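Local coordinates for PF04016 domain protein (Desulfitobacterium hafniense, PDB 3L5O) that is of unknown function but, with enolase-like and Rossmann-like folds forming a unique active site, may play a part in heavy-metal chelation, at residues L202-L205 with L206-S209; F182-P185 with E186-Y189; A225-L228 with F229-G232; S169-E172 with G173-P176. All blocks are in the same frame, centred on the assembly; numbering follows the deposited sequence.

Contact 1 (L202-L205 with L206-S209); sequences LPRL and LELS
The carbonyl oxygen of Leu-205 is gripped twice by Ser-209: OG of Ser-209 donates to O of Leu-205 over 2.8 Å, and the backbone N of Ser-209 adds a weak bond to the same O of 3.0 Å. The hydroxyl reaches it because OG lies beside its own backbone N (chi1 -51°), and serine is small enough to fold back on the last turn. Upstream the bonds are straighter, with Leu-206 N meeting Leu-202 O at 2.9 Å and Leu-208 N meeting Arg-204 O at 2.9 Å. Pro-203 suits the first turn, where its missing N-H costs no bond to an earlier carbonyl within the helix.

On the buried side, CD1 of Leu-202 rests on CG of Leu-206 at 3.8 Å, two branched chains meeting one turn apart. Arg-204 bends at chi2 (55°) and crosses Leu-208 at about a right angle, laying a guanidinium face over CD2 of Leu-208, with NH2 of Arg-204 3.5 Å from that methyl. NE of Arg-204 is held by a salt bridge to Glu-181. From Glu-207, by contrast, the methylene CG is what approaches NH1 of Arg-204, while the charged atoms stay apart. Leucines inward and charged chains outward mark an amphipathic helix, here helix 202-208, part of the beta-alpha-beta crossover from strand 189-193 to strand 214-218 in the Rossmann-like sheet.

Contact 2 (F182-P185 with E186-Y189); sequences FILP and ECDY
Cys-187 and Ile-183 meet along one flank of the turn, SG of Cys-187 lying 3.9 Å from the branch methyl CG2 of Ile-183. That methyl is brought round by standing anti to the backbone N, while the longer CG1 arm heads elsewhere. The sulfur lies beside the carbonyl of Ile-183, and cysteine is compact and apolar enough for this buried spot; CD2 of Leu-184 reaches SG of Cys-187 more loosely at 4.4 Å.

The backbone here tightens from helix 180-183 into a 3-10 turn, which delivers the chain to strand 189-193 of the Rossmann-like sheet. Glu-186 N bonds to Ile-183 O at 3.1 Å and Cys-187 N to Leu-184 O at 3.1 Å, both donors sitting well above the carbonyl plane. Pro-185 takes a middle position of the turn, where no N-H is called for, with its ring against Leu-208.

Glu-186 curls back over the Pro-185 peptide group: CG stands beside the backbone N (chi1 -50°) and the chain then bends at chi2 (-42°), which sets OE2 of Glu-186 3.2 Å from C of Pro-185. A water donates to Leu-184 O at 2.6 Å and to Cys-187 O, spanning the place where the chain leaves the turn.

Contact 3 (A225-L228 with F229-G232); sequences APVL and FEHG
Phe-229 N donates to Pro-226 O over 2.9 Å, the first of three backbone hydrogen bonds that set the frame. Glu-230 N follows to Val-227 O over 2.9 Å, and His-231 N to Leu-228 O over 2.9 Å. Each spans three residues, the 3-10 spacing, and in all three the donor lies well above the carbonyl plane, as much as 69° out of it for the last. Before them, Leu-228 N bonds to Ala-225 O. Pro-226 suits the first position of the turns, since its nitrogen has no proton to leave without a partner.

Apolar contacts come next. CB of Pro-226 lies 4.0 Å from CD2 of Phe-229, so the base of the proline ring supports one side of the phenyl group. Phe-229 and Leu-228 both rest on Leu-236, and Leu-228 also reaches Ile-23 and Met-27 of helix 22-29.

Mixed polar contacts gather round Val-227. Glu-230, extended beyond CG, crosses Val-227 at about a right angle and brings OE1 to 4.0 Å from CG2 of Val-227. The imidazole of His-231 presents CD2 to Val-227 O at 3.4 Å, the oxygen lying at the ring's edge near its plane. Gly-232 follows with a positive phi (92°), where a side chain would collide with the carbonyl oxygen of His-231.

Val-227 O thus receives the Glu-230 N-H and also has a polarised imidazole C-H beside it, an approach that is probably weakly attractive and may help to orient the histidine ring between turn and helix 22-29.

Contact 4 (S169-E172 with G173-P176); sequences SPEE and GDYP
A type I beta turn runs from Glu-171 to Asp-174 in the exposed loop that leads from strand 162-167 to the short edge strand 175-176 of the Rossmann-like sheet. Its closing bond is Asp-174 N to Glu-171 O, 3.0 Å long and fairly straight at 157°, with the donor lifted above the carbonyl plane. Glu-172 and Gly-173 occupy the corners; glycine is accommodated at the second, though the backbone there does not demand it.

Proline stiffens both arms of the loop. CB of Pro-170 sits 3.6 Å from Asp-174 O, and CG of Pro-170 meets CB of Pro-176 at 4.1 Å, so the two rings touch at their rims across the mouth of the turn. A water donates to Asp-174 O at 2.7 Å and, weakly, to Glu-171 O, spanning the same gap. Tyr-175 then joins strand 162-167 through its backbone, bonding with Ile-165 and Glu-167.

The side chains of Glu-171 and Asp-174 lie side by side and point the same way. CG of Asp-174 lies beside its backbone N (chi1 -55°), which turns the carboxylate back toward Glu-171. OD2 of Asp-174 approaches CB of Glu-171 at 3.5 Å and OE2 of Glu-171 at 3.7 Å, while the two carboxylate planes stand 85° apart. A further water lies near both oxygens. Glu-167 adds a third acid: its OE1 accepts from Glu-171 N and lies close to OD2 of Asp-174.

Three carboxylates so near one another would be expected to raise the proton affinity of at least one, with the water and the N-H of Glu-171 probably easing part of the mutual repulsion.

In the fold
From the N terminus the order is contact 4, contact 2, contact 1, contact 3; each is local, along a helix or round a turn, and they follow in series without nesting or crossing. Contact 4 turns the chain into edge strand 175-176, contact 2 leads from helix 180-183 toward strand 189-193, contact 1 spans helix 202-208, and contact 3 lies between strands 214-218 and 235-241. Neighbours touch: Ile-183 packs on Tyr-175, joining contacts 2 and 4, Leu-184 lies against Leu-205 and Leu-208, joining contacts 2 and 1, and Leu-206 meets the backbone of His-231 and Gly-232, joining contacts 1 and 3. Contacts 3 and 4 are farthest apart, their centres about 29 Å from each other.

Contact 1 (L202-L205 with L206-S209)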
# COMPACT_ATOMS: atom_id res chain seq x y z
N LEU A 202 -6.04 1.19 8.93
CA LEU A 202 -4.84 0.43 9.22
C LEU A 202 -4.50 0.35 10.72
O LEU A 202 -4.23 -0.72 11.20
CB LEU A 202 -3.62 0.93 8.42
CG LEU A 202 -2.31 0.17 8.61
CD1 LEU A 202 -2.42 -1.27 8.17
CD2 LEU A 202 -1.18 0.84 7.82
N PRO A 203 -4.46 1.47 11.45
CA PRO A 203 -4.02 1.36 12.86
C PRO A 203 -4.90 0.39 13.66
O PRO A 203 -4.35 -0.42 14.40
CB PRO A 203 -4.10 2.80 13.37
CG PRO A 203 -4.02 3.67 12.11
CD PRO A 203 -4.71 2.87 11.04
N ARG A 204 -6.22 0.39 13.48
CA ARG A 204 -7.06 -0.52 14.25
C ARG A 204 -6.82 -1.97 13.80
O ARG A 204 -6.72 -2.88 14.61
CB ARG A 204 -8.54 -0.16 14.16
CG ARG A 204 -9.44 -1.13 14.96
CD ARG A 204 -9.02 -1.23 16.42
NE ARG A 204 -9.89 -2.13 17.16
CZ ARG A 204 -9.67 -2.51 18.42
NH1 ARG A 204 -8.61 -2.09 19.07
NH2 ARG A 204 -10.51 -3.36 19.01
N LEU A 205 -6.68 -2.16 12.49
CA LEU A 205 -6.40 -3.48 11.96
C LEU A 205 -5.12 -4.05 12.53
O LEU A 205 -5.07 -5.23 12.85
CB LEU A 205 -6.29 -3.44 10.43
CG LEU A 205 -7.59 -3.14 9.69
CD1 LEU A 205 -7.34 -3.06 8.20
CD2 LEU A 205 -8.71 -4.14 9.98
N LEU A 206 -4.09 -3.23 12.61
CA LEU A 206 -2.83 -3.62 13.26
C LEU A 206 -3.00 -4.04 14.71
O LEU A 206 -2.41 -5.04 15.12
CB LEU A 206 -1.77 -2.51 13.12
CG LEU A 206 -1.31 -2.24 11.67
CD1 LEU A 206 -0.20 -1.21 11.63
CD2 LEU A 206 -0.88 -3.54 11.00
N GLU A 207 -3.78 -3.30 15.48
CA GLU A 207 -4.05 -3.66 16.88
C GLU A 207 -4.84 -4.96 16.99
O GLU A 207 -4.54 -5.81 17.82
CB GLU A 207 -4.77 -2.52 17.59
CG GLU A 207 -5.13 -2.79 19.05
CD GLU A 207 -3.95 -2.68 20.04
OE1 GLU A 207 -2.79 -2.51 19.60
OE2 GLU A 207 -4.20 -2.77 21.26
N LEU A 208 -5.84 -5.15 16.13
CA LEU A 208 -6.58 -6.39 16.12
C LEU A 208 -5.71 -7.60 15.80
O LEU A 208 -5.97 -8.70 16.28
CB LEU A 208 -7.73 -6.31 15.10
CG LEU A 208 -8.83 -5.34 15.48
CD1 LEU A 208 -9.76 -5.13 14.31
CD2 LEU A 208 -9.54 -5.86 16.69
N SER A 209 -4.71 -7.40 14.95
CA SER A 209 -3.88 -8.48 14.43
C SER A 209 -2.57 -8.67 15.21
O SER A 209 -1.75 -9.49 14.84
CB SER A 209 -3.55 -8.19 12.96
OG SER A 209 -4.73 -7.90 12.20

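Contact 2 (F182-P185 with E186-Y189)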
# COMPACT_ATOMS: atom_id res chain seq x y z
N PHE A 182 -14.00 -9.31 15.02
CA PHE A 182 -14.36 -10.65 15.42
C PHE A 182 -13.34 -11.67 14.91
O PHE A 182 -13.08 -12.64 15.56
CB PHE A 182 -15.77 -10.99 14.91
CG PHE A 182 -16.87 -10.15 15.51
CD1 PHE A 182 -17.10 -8.86 15.07
CD2 PHE A 182 -17.64 -10.63 16.55
CE1 PHE A 182 -18.10 -8.08 15.64
CE2 PHE A 182 -18.65 -9.85 17.11
CZ PHE A 182 -18.87 -8.57 16.64
N ILE A 183 -12.76 -11.43 13.74
CA ILE A 183 -11.99 -12.46 13.06
C ILE A 183 -10.49 -12.29 13.23
O ILE A 183 -9.79 -13.29 13.45
CB ILE A 183 -12.30 -12.47 11.53
CG1 ILE A 183 -13.71 -12.98 11.31
CG2 ILE A 183 -11.29 -13.35 10.77
CD1 ILE A 183 -14.09 -13.01 9.90
N LEU A 184 -9.98 -11.06 13.05
CA LEU A 184 -8.54 -10.88 13.02
C LEU A 184 -7.79 -11.30 14.29
O LEU A 184 -6.66 -11.75 14.15
CB LEU A 184 -8.13 -9.45 12.62
CG LEU A 184 -8.55 -9.06 11.18
CD1 LEU A 184 -8.06 -7.66 10.82
CD2 LEU A 184 -8.08 -10.06 10.15
N PRO A 185 -8.34 -11.07 15.49
CA PRO A 185 -7.68 -11.55 16.72
C PRO A 185 -7.47 -13.06 16.81
O PRO A 185 -6.59 -13.49 17.57
CB PRO A 185 -8.58 -11.00 17.84
CG PRO A 185 -9.19 -9.77 17.25
CD PRO A 185 -9.52 -10.25 15.83
N GLU A 186 -8.22 -13.85 16.04
CA GLU A 186 -8.04 -15.31 15.97
C GLU A 186 -7.00 -15.76 14.93
O GLU A 186 -6.69 -16.94 14.85
CB GLU A 186 -9.36 -16.01 15.61
CG GLU A 186 -10.56 -15.62 16.45
CD GLU A 186 -10.22 -15.49 17.92
OE1 GLU A 186 -10.15 -16.53 18.63
OE2 GLU A 186 -9.99 -14.35 18.36
N CYS A 187 -6.48 -14.83 14.13
CA CYS A 187 -5.65 -15.20 12.97
C CYS A 187 -4.18 -15.37 13.30
O CYS A 187 -3.61 -14.57 14.03
CB CYS A 187 -5.83 -14.20 11.85
SG CYS A 187 -7.48 -14.29 11.11
N ASP A 188 -3.59 -16.46 12.79
CA ASP A 188 -2.15 -16.69 12.85
C ASP A 188 -1.37 -15.83 11.87
O ASP A 188 -0.23 -15.48 12.13
CB ASP A 188 -1.87 -18.16 12.55
CG ASP A 188 -2.62 -19.08 13.46
OD1 ASP A 188 -2.50 -18.92 14.70
OD2 ASP A 188 -3.36 -19.99 13.03
N TYR A 189 -1.96 -15.55 10.71
CA TYR A 189 -1.32 -14.74 9.68
C TYR A 189 -2.34 -13.77 9.13
O TYR A 189 -3.48 -14.16 8.88
CB TYR A 189 -0.78 -15.59 8.54
CG TYR A 189 0.35 -16.48 8.96
CD1 TYR A 189 1.65 -16.00 8.95
CD2 TYR A 189 0.12 -17.78 9.43
CE1 TYR A 189 2.71 -16.79 9.36
CE2 TYR A 189 1.19 -18.59 9.86
CZ TYR A 189 2.47 -18.07 9.83
OH TYR A 189 3.54 -18.82 10.25
O HOH W 1 -4.34 -12.13 15.21

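Contact 3 (A225-L228 with F229-G232)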
# COMPACT_ATOMS: atom_id res chain seq x y z
N ALA A 225 9.22 0.95 3.61
CA ALA A 225 9.69 1.81 4.67
C ALA A 225 9.89 0.95 5.92
O ALA A 225 8.92 0.69 6.67
CB ALA A 225 8.65 2.87 4.95
N PRO A 226 11.11 0.47 6.12
CA PRO A 226 11.44 -0.38 7.27
C PRO A 226 11.02 0.19 8.62
O PRO A 226 10.89 -0.58 9.55
CB PRO A 226 12.96 -0.51 7.21
CG PRO A 226 13.32 -0.25 5.79
CD PRO A 226 12.28 0.69 5.25
N VAL A 227 10.82 1.50 8.73
CA VAL A 227 10.31 2.10 9.96
C VAL A 227 8.95 1.48 10.35
O VAL A 227 8.62 1.32 11.52
CB VAL A 227 10.22 3.66 9.85
CG1 VAL A 227 9.05 4.10 8.99
CG2 VAL A 227 10.16 4.31 11.23
N LEU A 228 8.18 1.06 9.35
CA LEU A 228 6.93 0.34 9.60
C LEU A 228 7.08 -0.95 10.44
O LEU A 228 6.15 -1.35 11.12
CB LEU A 228 6.20 0.08 8.26
CG LEU A 228 5.82 1.35 7.47
CD1 LEU A 228 5.31 1.05 6.08
CD2 LEU A 228 4.81 2.21 8.21
N PHE A 229 8.26 -1.56 10.43
CA PHE A 229 8.51 -2.77 11.22
C PHE A 229 8.58 -2.47 12.71
O PHE A 229 8.53 -3.37 13.54
CB PHE A 229 9.81 -3.45 10.78
CG PHE A 229 9.83 -3.89 9.33
CD1 PHE A 229 8.72 -4.47 8.73
CD2 PHE A 229 11.00 -3.76 8.59
CE1 PHE A 229 8.76 -4.87 7.40
CE2 PHE A 229 11.05 -4.18 7.27
CZ PHE A 229 9.93 -4.73 6.68
N GLU A 230 8.73 -1.19 13.03
CA GLU A 230 8.71 -0.67 14.39
C GLU A 230 7.29 -0.24 14.78
O GLU A 230 7.05 0.16 15.92
CB GLU A 230 9.71 0.50 14.50
CG GLU A 230 11.12 0.16 13.96
CD GLU A 230 12.04 1.38 13.78
OE1 GLU A 230 11.75 2.46 14.35
OE2 GLU A 230 13.06 1.27 13.05
N HIS A 231 6.35 -0.37 13.84
CA HIS A 231 4.98 0.10 14.02
C HIS A 231 3.95 -0.99 13.74
O HIS A 231 2.89 -0.72 13.19
CB HIS A 231 4.72 1.35 13.16
CG HIS A 231 5.35 2.58 13.72
ND1 HIS A 231 4.82 3.25 14.80
CD2 HIS A 231 6.51 3.21 13.41
CE1 HIS A 231 5.62 4.25 15.12
NE2 HIS A 231 6.65 4.25 14.29
N GLY A 232 4.28 -2.23 14.10
CA GLY A 232 3.29 -3.30 14.15
C GLY A 232 3.11 -4.14 12.90
O GLY A 232 2.16 -4.94 12.85

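Contact 4 (S169-E172 with G173-P176)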
# COMPACT_ATOMS: atom_id res chain seq x y z
N SER A 169 -16.86 -3.90 0.51
CA SER A 169 -18.02 -4.34 -0.25
C SER A 169 -17.79 -5.78 -0.61
O SER A 169 -17.27 -6.08 -1.68
CB SER A 169 -18.19 -3.50 -1.54
OG SER A 169 -18.36 -2.12 -1.25
N PRO A 170 -18.16 -6.70 0.27
CA PRO A 170 -17.75 -8.09 0.10
C PRO A 170 -18.42 -8.84 -1.06
O PRO A 170 -19.62 -8.68 -1.29
CB PRO A 170 -18.12 -8.73 1.43
CG PRO A 170 -19.17 -7.86 2.01
CD PRO A 170 -18.97 -6.50 1.49
N GLU A 171 -17.64 -9.70 -1.73
CA GLU A 171 -18.17 -10.64 -2.70
C GLU A 171 -18.78 -11.79 -1.94
O GLU A 171 -18.67 -11.85 -0.72
CB GLU A 171 -17.07 -11.20 -3.60
CG GLU A 171 -16.13 -10.19 -4.25
CD GLU A 171 -15.00 -10.89 -5.01
OE1 GLU A 171 -15.30 -11.57 -6.03
OE2 GLU A 171 -13.83 -10.78 -4.58
N GLU A 172 -19.36 -12.74 -2.65
CA GLU A 172 -20.25 -13.69 -2.03
C GLU A 172 -19.68 -14.50 -0.84
O GLU A 172 -20.35 -14.66 0.20
CB GLU A 172 -20.86 -14.65 -3.08
CG GLU A 172 -21.96 -15.50 -2.50
CD GLU A 172 -22.34 -16.67 -3.38
OE1 GLU A 172 -22.59 -16.41 -4.58
OE2 GLU A 172 -22.39 -17.82 -2.85
N GLY A 173 -18.49 -15.06 -0.97
CA GLY A 173 -17.93 -15.79 0.19
C GLY A 173 -17.26 -14.97 1.30
O GLY A 173 -16.71 -15.53 2.25
N ASP A 174 -17.31 -13.65 1.20
CA ASP A 174 -16.47 -12.78 1.99
C ASP A 174 -17.22 -12.03 3.08
O ASP A 174 -18.45 -11.94 3.08
CB ASP A 174 -15.79 -11.77 1.08
CG ASP A 174 -15.00 -12.42 -0.07
OD1 ASP A 174 -14.65 -13.62 0.02
OD2 ASP A 174 -14.69 -11.79 -1.11
N TYR A 175 -16.45 -11.45 4.01
CA TYR A 175 -17.01 -10.77 5.17
C TYR A 175 -16.92 -9.30 4.98
O TYR A 175 -15.96 -8.83 4.37
CB TYR A 175 -16.21 -11.12 6.42
CG TYR A 175 -16.28 -12.55 6.79
CD1 TYR A 175 -15.36 -13.47 6.29
CD2 TYR A 175 -17.24 -12.99 7.67
CE1 TYR A 175 -15.42 -14.82 6.67
CE2 TYR A 175 -17.31 -14.30 8.07
CZ TYR A 175 -16.41 -15.21 7.56
OH TYR A 175 -16.53 -16.53 7.99
N PRO A 176 -17.86 -8.56 5.53
CA PRO A 176 -17.74 -7.10 5.55
C PRO A 176 -16.69 -6.70 6.58
O PRO A 176 -16.31 -7.46 7.46
CB PRO A 176 -19.16 -6.65 5.91
CG PRO A 176 -19.70 -7.70 6.69
CD PRO A 176 -19.12 -8.99 6.17
O HOH W 2 -20.82 -11.35 1.90
O HOH W 3 -12.21 -11.68 -2.90